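SusD superfamily protein (Bacteroides vulgatus, PDB 3MYV) probably binds polysaccharide at the outer membrane. Local coordinates at residues P260-G273 with D319-V331. Numbering follows the deposited sequence. Where two conformers were deposited one is given.
With NA (sodium ion), chain C; EDO (1,2-ethanediol), chain E.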
ATOM      1  N   PRO A 260     -10.786 -11.328   8.008  1.00 18.95           N
ATOM      2  CA  PRO A 260      -9.942 -11.687   9.140  1.00 17.61           C
ATOM      3  C   PRO A 260     -10.431 -11.051  10.451  1.00 16.44           C
ATOM      4  O   PRO A 260     -10.990  -9.945  10.442  1.00 17.00           O
ATOM      5  CB  PRO A 260      -8.560 -11.149   8.727  1.00 18.23           C
ATOM      6  CG  PRO A 260      -8.844 -10.009   7.836  1.00 19.96           C
ATOM      7  CD  PRO A 260     -10.212 -10.222   7.229  1.00 21.19           C
ATOM      8  N   GLY A 261     -10.275 -11.786  11.553  1.00 15.39           N
ATOM      9  CA  GLY A 261     -10.561 -11.298  12.899  1.00 14.47           C
ATOM     10  C   GLY A 261      -9.264 -11.127  13.664  1.00 14.37           C
ATOM     11  O   GLY A 261      -8.648 -10.065  13.605  1.00 14.01           O
ATOM     12  N   ARG A 262      -8.829 -12.166  14.373  1.00 13.18           N
ATOM     13  CA  ARG A 262      -7.634 -12.022  15.183  1.00 13.80           C
ATOM     14  C   ARG A 262      -6.367 -11.945  14.324  1.00 12.76           C
ATOM     15  O   ARG A 262      -5.324 -11.537  14.836  1.00 15.08           O
ATOM     16  CB  ARG A 262      -7.518 -13.123  16.235  1.00 13.44           C
ATOM     17  CG  ARG A 262      -8.512 -13.006  17.347  1.00 11.91           C
ATOM     18  CD  ARG A 262      -8.248 -14.098  18.351  1.00 13.77           C
ATOM     19  NE  ARG A 262      -8.906 -13.898  19.620  1.00 16.46           N
ATOM     20  CZ  ARG A 262      -9.147 -14.847  20.526  1.00 17.96           C
ATOM     21  NH1 ARG A 262      -8.793 -16.114  20.318  1.00 13.86           N
ATOM     22  NH2 ARG A 262      -9.731 -14.518  21.667  1.00 17.36           N
ATOM     23  N   ASP A 263      -6.420 -12.322  13.033  1.00 13.80           N
ATOM     24  CA  ASP A 263      -5.271 -12.053  12.165  1.00 13.45           C
ATOM     25  C   ASP A 263      -5.434 -10.874  11.204  1.00 14.68           C
ATOM     26  O   ASP A 263      -4.665 -10.756  10.239  1.00 14.31           O
ATOM     27  CB  ASP A 263      -4.684 -13.310  11.481  1.00 19.11           C
ATOM     28  CG  ASP A 263      -5.537 -13.865  10.337  1.00 19.49           C
ATOM     29  OD1 ASP A 263      -6.708 -13.505  10.145  1.00 13.12           O
ATOM     30  OD2 ASP A 263      -4.991 -14.732   9.624  1.00 15.95           O
ATOM     31  N   SER A 264      -6.432 -10.027  11.471  1.00 14.61           N
ATOM     32  CA  SER A 264      -6.544  -8.698  10.834  1.00 14.64           C
ATOM     33  C   SER A 264      -5.425  -7.824  11.358  1.00 15.81           C
ATOM     34  O   SER A 264      -5.018  -7.976  12.517  1.00 15.46           O
ATOM     35  CB  SER A 264      -7.909  -8.022  11.138  1.00 15.40           C
ATOM     36  OG  SER A 264      -8.037  -7.641  12.505  1.00 14.57           O
ATOM     37  N   TRP A 265      -4.935  -6.917  10.509  1.00 13.46           N
ATOM     38  CA  TRP A 265      -3.924  -5.920  10.897  1.00 14.80           C
ATOM     39  C   TRP A 265      -4.292  -5.173  12.188  1.00 16.03           C
ATOM     40  O   TRP A 265      -3.433  -4.939  13.039  1.00 13.42           O
ATOM     41  CB  TRP A 265      -3.771  -4.921   9.748  1.00 14.04           C
ATOM     42  CG  TRP A 265      -2.587  -3.955   9.785  1.00 12.65           C
ATOM     43  CD1 TRP A 265      -2.646  -2.623   9.521  1.00 13.14           C
ATOM     44  CD2 TRP A 265      -1.201  -4.256  10.015  1.00 12.61           C
ATOM     45  NE1 TRP A 265      -1.395  -2.066   9.573  1.00 11.93           N
ATOM     46  CE2 TRP A 265      -0.483  -3.046   9.849  1.00 12.08           C
ATOM     47  CE3 TRP A 265      -0.487  -5.423  10.305  1.00 12.07           C
ATOM     48  CZ2 TRP A 265       0.886  -2.967  10.014  1.00 12.84           C
ATOM     49  CZ3 TRP A 265       0.891  -5.342  10.456  1.00 16.70           C
ATOM     50  CH2 TRP A 265       1.560  -4.129  10.311  1.00 15.42           C
ATOM     51  N   GLY A 266      -5.571  -4.826  12.335  1.00 11.82           N
ATOM     52  CA  GLY A 266      -6.061  -4.170  13.537  1.00 15.35           C
ATOM     53  C   GLY A 266      -5.843  -4.941  14.826  1.00 13.50           C
ATOM     54  O   GLY A 266      -5.521  -4.361  15.852  1.00 14.18           O
ATOM     55  N   TYR A 267      -5.983  -6.252  14.774  1.00 15.39           N
ATOM     56  CA  TYR A 267      -5.768  -7.081  15.949  1.00 13.47           C
ATOM     57  C   TYR A 267      -4.308  -7.429  16.157  1.00 14.89           C
ATOM     58  O   TYR A 267      -3.831  -7.474  17.294  1.00 12.97           O
ATOM     59  CB  TYR A 267      -6.634  -8.336  15.869  1.00 17.66           C
ATOM     60  CG  TYR A 267      -6.861  -9.058  17.165  1.00 12.61           C
ATOM     61  CD1 TYR A 267      -5.965 -10.021  17.621  1.00 12.91           C
ATOM     62  CD2 TYR A 267      -8.018  -8.848  17.916  1.00 10.20           C
ATOM     63  CE1 TYR A 267      -6.204 -10.741  18.801  1.00 11.15           C
ATOM     64  CE2 TYR A 267      -8.245  -9.537  19.082  1.00  9.49           C
ATOM     65  CZ  TYR A 267      -7.339 -10.500  19.534  1.00 14.11           C
ATOM     66  OH  TYR A 267      -7.606 -11.222  20.709  1.00 15.34           O
ATOM     67  N   LEU A 268      -3.568  -7.586  15.063  1.00 12.87           N
ATOM     68  CA  LEU A 268      -2.127  -7.875  15.173  1.00 12.94           C
ATOM     69  C   LEU A 268      -1.334  -6.730  15.785  1.00 12.34           C
ATOM     70  O   LEU A 268      -0.418  -6.968  16.566  1.00 13.80           O
ATOM     71  CB  LEU A 268      -1.557  -8.205  13.801  1.00 12.41           C
ATOM     72  CG  LEU A 268      -2.122  -9.431  13.095  1.00 13.94           C
ATOM     73  CD1 LEU A 268      -1.486  -9.475  11.686  1.00 22.24           C
ATOM     74  CD2 LEU A 268      -1.835 -10.690  13.874  1.00 15.86           C
ATOM     75  N   LEU A 269      -1.648  -5.487  15.419  1.00 13.47           N
ATOM     76  CA  LEU A 269      -0.892  -4.325  15.916  1.00 12.79           C
ATOM     77  C   LEU A 269      -1.286  -3.947  17.353  1.00 14.91           C
ATOM     78  O   LEU A 269      -0.596  -3.187  18.016  1.00 15.01           O
ATOM     79  CB  LEU A 269      -1.091  -3.101  15.024  1.00 12.61           C
ATOM     80  CG  LEU A 269      -0.335  -3.031  13.689  1.00 16.23           C
ATOM     81  CD1 LEU A 269      -0.410  -1.625  13.155  1.00 14.66           C
ATOM     82  CD2 LEU A 269       1.124  -3.456  13.831  1.00 14.36           C
ATOM     83  N   ASN A 270      -2.436  -4.406  17.789  1.00 12.59           N
ATOM     84  CA  ASN A 270      -2.976  -3.958  19.077  1.00 15.05           C
ATOM     85  C   ASN A 270      -2.292  -4.660  20.253  1.00 15.40           C
ATOM     86  O   ASN A 270      -2.162  -5.886  20.282  1.00 14.75           O
ATOM     87  CB  ASN A 270      -4.483  -4.203  19.107  1.00 12.53           C
ATOM     88  CG  ASN A 270      -5.168  -3.442  20.174  1.00 11.74           C
ATOM     89  OD1 ASN A 270      -5.103  -3.799  21.360  1.00 15.15           O
ATOM     90  ND2 ASN A 270      -5.913  -2.392  19.773  1.00 11.36           N
ATOM     91  N   TRP A 271      -1.904  -3.867  21.241  1.00 15.87           N
ATOM     92  CA  TRP A 271      -1.206  -4.361  22.425  1.00 16.49           C
ATOM     93  C   TRP A 271      -2.037  -5.435  23.131  1.00 16.23           C
ATOM     94  O   TRP A 271      -1.495  -6.422  23.637  1.00 16.55           O
ATOM     95  CB  TRP A 271      -0.934  -3.196  23.390  1.00 16.15           C
ATOM     96  CG  TRP A 271      -0.283  -3.592  24.674  1.00 16.16           C
ATOM     97  CD1 TRP A 271      -0.900  -3.976  25.823  1.00 18.77           C
ATOM     98  CD2 TRP A 271       1.123  -3.676  24.922  1.00 16.68           C
ATOM     99  NE1 TRP A 271       0.026  -4.300  26.769  1.00 18.68           N
ATOM    100  CE2 TRP A 271       1.281  -4.113  26.249  1.00 17.22           C
ATOM    101  CE3 TRP A 271       2.270  -3.420  24.143  1.00 19.05           C
ATOM    102  CZ2 TRP A 271       2.534  -4.305  26.828  1.00 21.14           C
ATOM    103  CZ3 TRP A 271       3.518  -3.602  24.720  1.00 20.06           C
ATOM    104  CH2 TRP A 271       3.640  -4.040  26.047  1.00 24.81           C
ATOM    105  N   TYR A 272      -3.351  -5.212  23.134  1.00 13.55           N
ATOM    106  CA  TYR A 272      -4.314  -6.097  23.802  1.00 14.12           C
ATOM    107  C   TYR A 272      -4.793  -7.263  22.931  1.00 12.18           C
ATOM    108  O   TYR A 272      -5.563  -8.109  23.403  1.00 13.50           O
ATOM    109  CB  TYR A 272      -5.497  -5.273  24.274  1.00 11.22           C
ATOM    110  CG  TYR A 272      -5.024  -4.191  25.210  1.00 12.21           C
ATOM    111  CD1 TYR A 272      -4.698  -4.490  26.527  1.00 13.18           C
ATOM    112  CD2 TYR A 272      -4.819  -2.895  24.746  1.00 11.61           C
ATOM    113  CE1 TYR A 272      -4.186  -3.517  27.386  1.00 18.20           C
ATOM    114  CE2 TYR A 272      -4.334  -1.898  25.587  1.00 17.43           C
ATOM    115  CZ  TYR A 272      -4.026  -2.211  26.904  1.00 18.38           C
ATOM    116  OH  TYR A 272      -3.528  -1.231  27.713  1.00 20.01           O
ATOM    117  N   GLY A 273      -4.350  -7.274  21.672  1.00 12.42           N
ATOM    118  CA  GLY A 273      -4.674  -8.326  20.697  1.00 14.43           C
ATOM    119  C   GLY A 273      -3.502  -9.296  20.625  1.00 14.85           C
ATOM    120  O   GLY A 273      -3.142  -9.901  21.624  1.00 16.78           O
ATOM    121  N   ASP A 319     -13.225   0.425  22.433  1.00 22.99           N
ATOM    122  CA  ASP A 319     -12.643   0.289  23.773  1.00 23.76           C
ATOM    123  C   ASP A 319     -11.112   0.201  23.709  1.00 24.01           C
ATOM    124  O   ASP A 319     -10.568  -0.698  23.026  1.00 19.87           O
ATOM    125  CB  ASP A 319     -13.217  -0.977  24.446  1.00 25.57           C
ATOM    126  CG  ASP A 319     -12.721  -1.170  25.903  1.00 33.36           C
ATOM    127  OD1 ASP A 319     -12.513  -0.158  26.603  1.00 44.33           O
ATOM    128  OD2 ASP A 319     -12.561  -2.336  26.369  1.00 36.72           O
ATOM    129  N   LEU A 320     -10.407   1.120  24.395  1.00 22.45           N
ATOM    130  CA  LEU A 320      -8.918   1.135  24.363  1.00 22.43           C
ATOM    131  C   LEU A 320      -8.325  -0.246  24.618  1.00 20.97           C
ATOM    132  O   LEU A 320      -7.394  -0.673  23.904  1.00 22.32           O
ATOM    133  CB  LEU A 320      -8.309   2.136  25.382  1.00 25.45           C
ATOM    134  CG  LEU A 320      -6.757   2.115  25.593  1.00 23.73           C
ATOM    135  CD1 LEU A 320      -5.948   2.512  24.341  1.00 27.03           C
ATOM    136  CD2 LEU A 320      -6.312   2.992  26.797  1.00 27.92           C
ATOM    137  N   LYS A 321      -8.849  -0.949  25.626  1.00 19.71           N
ATOM    138  CA  LYS A 321      -8.212  -2.199  26.071  1.00 19.50           C
ATOM    139  C   LYS A 321      -8.847  -3.507  25.568  1.00 19.02           C
ATOM    140  O   LYS A 321      -8.585  -4.594  26.117  1.00 17.10           O
ATOM    141  CB  LYS A 321      -7.999  -2.182  27.581  1.00 21.65           C
ATOM    142  CG  LYS A 321      -7.263  -0.878  28.037  1.00 22.45           C
ATOM    143  CD  LYS A 321      -6.444  -1.059  29.307  1.00 27.33           C
ATOM    144  CE  LYS A 321      -5.800   0.275  29.779  1.00 28.12           C
ATOM    145  NZ  LYS A 321      -4.987   0.062  31.021  1.00 24.37           N
ATOM    146  N   THR A 322      -9.631  -3.396  24.493  1.00 17.26           N
ATOM    147  CA  THR A 322     -10.093  -4.541  23.724  1.00 15.56           C
ATOM    148  C   THR A 322      -9.625  -4.367  22.280  1.00 15.47           C
ATOM    149  O   THR A 322      -9.913  -3.350  21.665  1.00 16.27           O
ATOM    150  CB  THR A 322     -11.638  -4.649  23.778  1.00 17.50           C
ATOM    151  OG1 THR A 322     -12.032  -4.751  25.141  1.00 18.07           O
ATOM    152  CG2 THR A 322     -12.144  -5.869  23.007  1.00 15.64           C
ATOM    153  N   ALA A 323      -8.873  -5.332  21.756  1.00 15.07           N
ATOM    154  CA  ALA A 323      -8.384  -5.271  20.381  1.00 15.03           C
ATOM    155  C   ALA A 323      -9.548  -5.521  19.444  1.00 16.16           C
ATOM    156  O   ALA A 323     -10.315  -6.441  19.670  1.00 12.97           O
ATOM    157  CB  ALA A 323      -7.270  -6.276  20.130  1.00 16.35           C
ATOM    158  N   PRO A 324      -9.679  -4.705  18.395  1.00 16.40           N
ATOM    159  CA  PRO A 324     -10.803  -4.821  17.464  1.00 17.51           C
ATOM    160  C   PRO A 324     -10.661  -5.949  16.417  1.00 14.57           C
ATOM    161  O   PRO A 324      -9.578  -6.201  15.890  1.00 14.81           O
ATOM    162  CB  PRO A 324     -10.791  -3.450  16.773  1.00 17.18           C
ATOM    163  CG  PRO A 324      -9.350  -3.119  16.697  1.00 19.94           C
ATOM    164  CD  PRO A 324      -8.738  -3.648  17.975  1.00 18.90           C
ATOM    165  N   LEU A 325     -11.769  -6.593  16.092  1.00 15.62           N
ATOM    166  CA  LEU A 325     -11.801  -7.633  15.044  1.00 16.28           C
ATOM    167  C   LEU A 325     -12.233  -7.084  13.674  1.00 15.40           C
ATOM    168  O   LEU A 325     -12.112  -7.777  12.649  1.00 17.78           O
ATOM    169  CB  LEU A 325     -12.759  -8.762  15.473  1.00 19.56           C
ATOM    170  CG  LEU A 325     -12.404  -9.512  16.765  1.00 15.98           C
ATOM    171  CD1 LEU A 325     -13.534 -10.406  17.258  1.00 17.40           C
ATOM    172  CD2 LEU A 325     -11.147 -10.334  16.596  1.00 16.22           C
ATOM    173  N   GLU A 326     -12.755  -5.859  13.650  1.00 14.35           N
ATOM    174  CA  GLU A 326     -13.536  -5.379  12.511  1.00 14.74           C
ATOM    175  C   GLU A 326     -12.944  -4.153  11.819  1.00 15.25           C
ATOM    176  O   GLU A 326     -13.627  -3.515  11.018  1.00 17.85           O
ATOM    177  CB  GLU A 326     -14.957  -5.051  12.974  1.00 16.55           C
ATOM    178  CG  GLU A 326     -15.139  -3.715  13.702  1.00 18.10           C
ATOM    179  CD  GLU A 326     -14.958  -3.771  15.228  1.00 26.27           C
ATOM    180  OE1 GLU A 326     -14.105  -4.540  15.731  1.00 23.41           O
ATOM    181  OE2 GLU A 326     -15.673  -3.005  15.933  1.00 29.01           O
ATOM    182  N   CYS A 327     -11.691  -3.806  12.112  1.00 16.30           N
ATOM    183  CA  CYS A 327     -11.098  -2.613  11.481  1.00 14.38           C
ATOM    184  C   CYS A 327     -10.884  -2.803   9.991  1.00 14.14           C
ATOM    185  O   CYS A 327     -10.377  -3.835   9.573  1.00 14.62           O
ATOM    186  CB  CYS A 327      -9.755  -2.258  12.100  1.00 15.30           C
ATOM    187  SG  CYS A 327      -9.892  -1.679  13.814  1.00 21.89           S
ATOM    188  N   ASN A 328     -11.248  -1.779   9.222  1.00 14.12           N
ATOM    189  CA  ASN A 328     -10.975  -1.666   7.803  1.00 14.75           C
ATOM    190  C   ASN A 328      -9.529  -1.179   7.590  1.00 16.68           C
ATOM    191  O   ASN A 328      -9.014  -0.377   8.371  1.00 19.07           O
ATOM    192  CB  ASN A 328     -11.952  -0.665   7.167  1.00 15.00           C
ATOM    193  CG  ASN A 328     -13.384  -1.161   7.115  1.00 18.10           C
ATOM    194  OD1 ASN A 328     -13.728  -2.199   7.707  1.00 18.07           O
ATOM    195  ND2 ASN A 328     -14.245  -0.419   6.380  1.00 17.55           N
ATOM    196  N   ASN A 329      -8.868  -1.654   6.549  1.00 14.07           N
ATOM    197  CA  ASN A 329      -7.516  -1.212   6.243  1.00 15.90           C
ATOM    198  C   ASN A 329      -7.577  -0.272   5.057  1.00 14.43           C
ATOM    199  O   ASN A 329      -8.066  -0.628   3.970  1.00 12.07           O
ATOM    200  CB  ASN A 329      -6.613  -2.396   5.921  1.00 12.42           C
ATOM    201  CG  ASN A 329      -6.490  -3.377   7.073  1.00 17.89           C
ATOM    202  OD1 ASN A 329      -6.571  -3.002   8.257  1.00 16.99           O
ATOM    203  ND2 ASN A 329      -6.288  -4.646   6.733  1.00 15.42           N
ATOM    204  N   VAL A 330      -7.157   0.956   5.288  1.00 15.35           N
ATOM    205  CA  VAL A 330      -7.060   1.971   4.240  0.50 15.61           C
ATOM    206  C   VAL A 330      -6.003   1.577   3.232  1.00 14.00           C
ATOM    207  O   VAL A 330      -4.897   1.212   3.620  1.00 15.71           O
ATOM    208  CB  VAL A 330      -6.620   3.323   4.805  0.50 18.03           C
ATOM    209  CG1 VAL A 330      -6.292   4.303   3.655  0.50 20.12           C
ATOM    210  CG2 VAL A 330      -7.676   3.878   5.688  0.50 13.71           C
ATOM    211  N   VAL A 331      -6.326   1.688   1.938  1.00 15.23           N
ATOM    212  CA  VAL A 331      -5.398   1.403   0.853  1.00 11.23           C
ATOM    213  C   VAL A 331      -5.017   2.681   0.079  1.00 12.71           C
ATOM    214  O   VAL A 331      -3.858   2.870  -0.267  1.00 11.82           O
ATOM    215  CB  VAL A 331      -6.020   0.349  -0.087  1.00 10.01           C
ATOM    216  CG1 VAL A 331      -5.098   0.022  -1.298  1.00 11.50           C
ATOM    217  CG2 VAL A 331      -6.335  -0.970   0.669  1.00 12.44           C
TER
HETATM  218 NA    NA C 502     -13.300  -9.179  10.982  1.00 19.09          NA
HETATM  219  C1  EDO E 505      -3.826   0.310   7.127  1.00 19.21           C
HETATM  220  O1  EDO E 505      -3.539   1.159   5.996  1.00 21.38           O
HETATM  221  C2  EDO E 505      -4.483   1.115   8.234  1.00 15.50           C
HETATM  222  O2  EDO E 505      -5.844   1.413   7.888  1.00 19.53           O
HETATM  223  O   HOH W   1      -9.327  -5.340  13.339  1.00 14.90           O
HETATM  224  O   HOH W   2      -7.517  -4.680  10.162  1.00 16.22           O
HETATM  225  O   HOH W   3      -7.917  -1.281  21.604  1.00 21.76           O
HETATM  226  O   HOH W   4      -3.107  -1.883  30.256  1.00 21.32           O
HETATM  227  O   HOH W   5     -13.901 -10.835  12.687  1.00 16.45           O
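A sodium site pins one end: backbone oxygens P260 O and L325 O each bind the ion at 2.5 Å, and N254, S255 and D258 add the other protein ligands. L325 CD2 packs on G261 and against Y267 CD2. A chi1 of -161° swings the Y267 ring away from its backbone N, bringing CD2 to 3.5 Å from A323 CB, while P324 O lies in plane at the ring edge. Waters, not direct hydrogen bonds, join the segments. One accepts from C327 N and donates to S264 OG and P324 O; another accepts from G266 N and donates to C327 O and N329 OD1, a side chain whose strongest polar partner is Y33. At the far end, K321 CA sits 3.8 Å from the Y272 ring centroid, over one face, with W271 CD1 over the other. The lysine chain runs on past Y272 OH, and a water 2.8 Å from K321 NZ links both polar ends. A serine for Y272 would probably leave K321 without its aromatic bed and the bridging water without one partner. Y272 touches strands 299-304 and 307-312; W265 packs on helix 36-43, and N329 makes a backbone hydrogen bond to I252 of antiparallel strand 248-252.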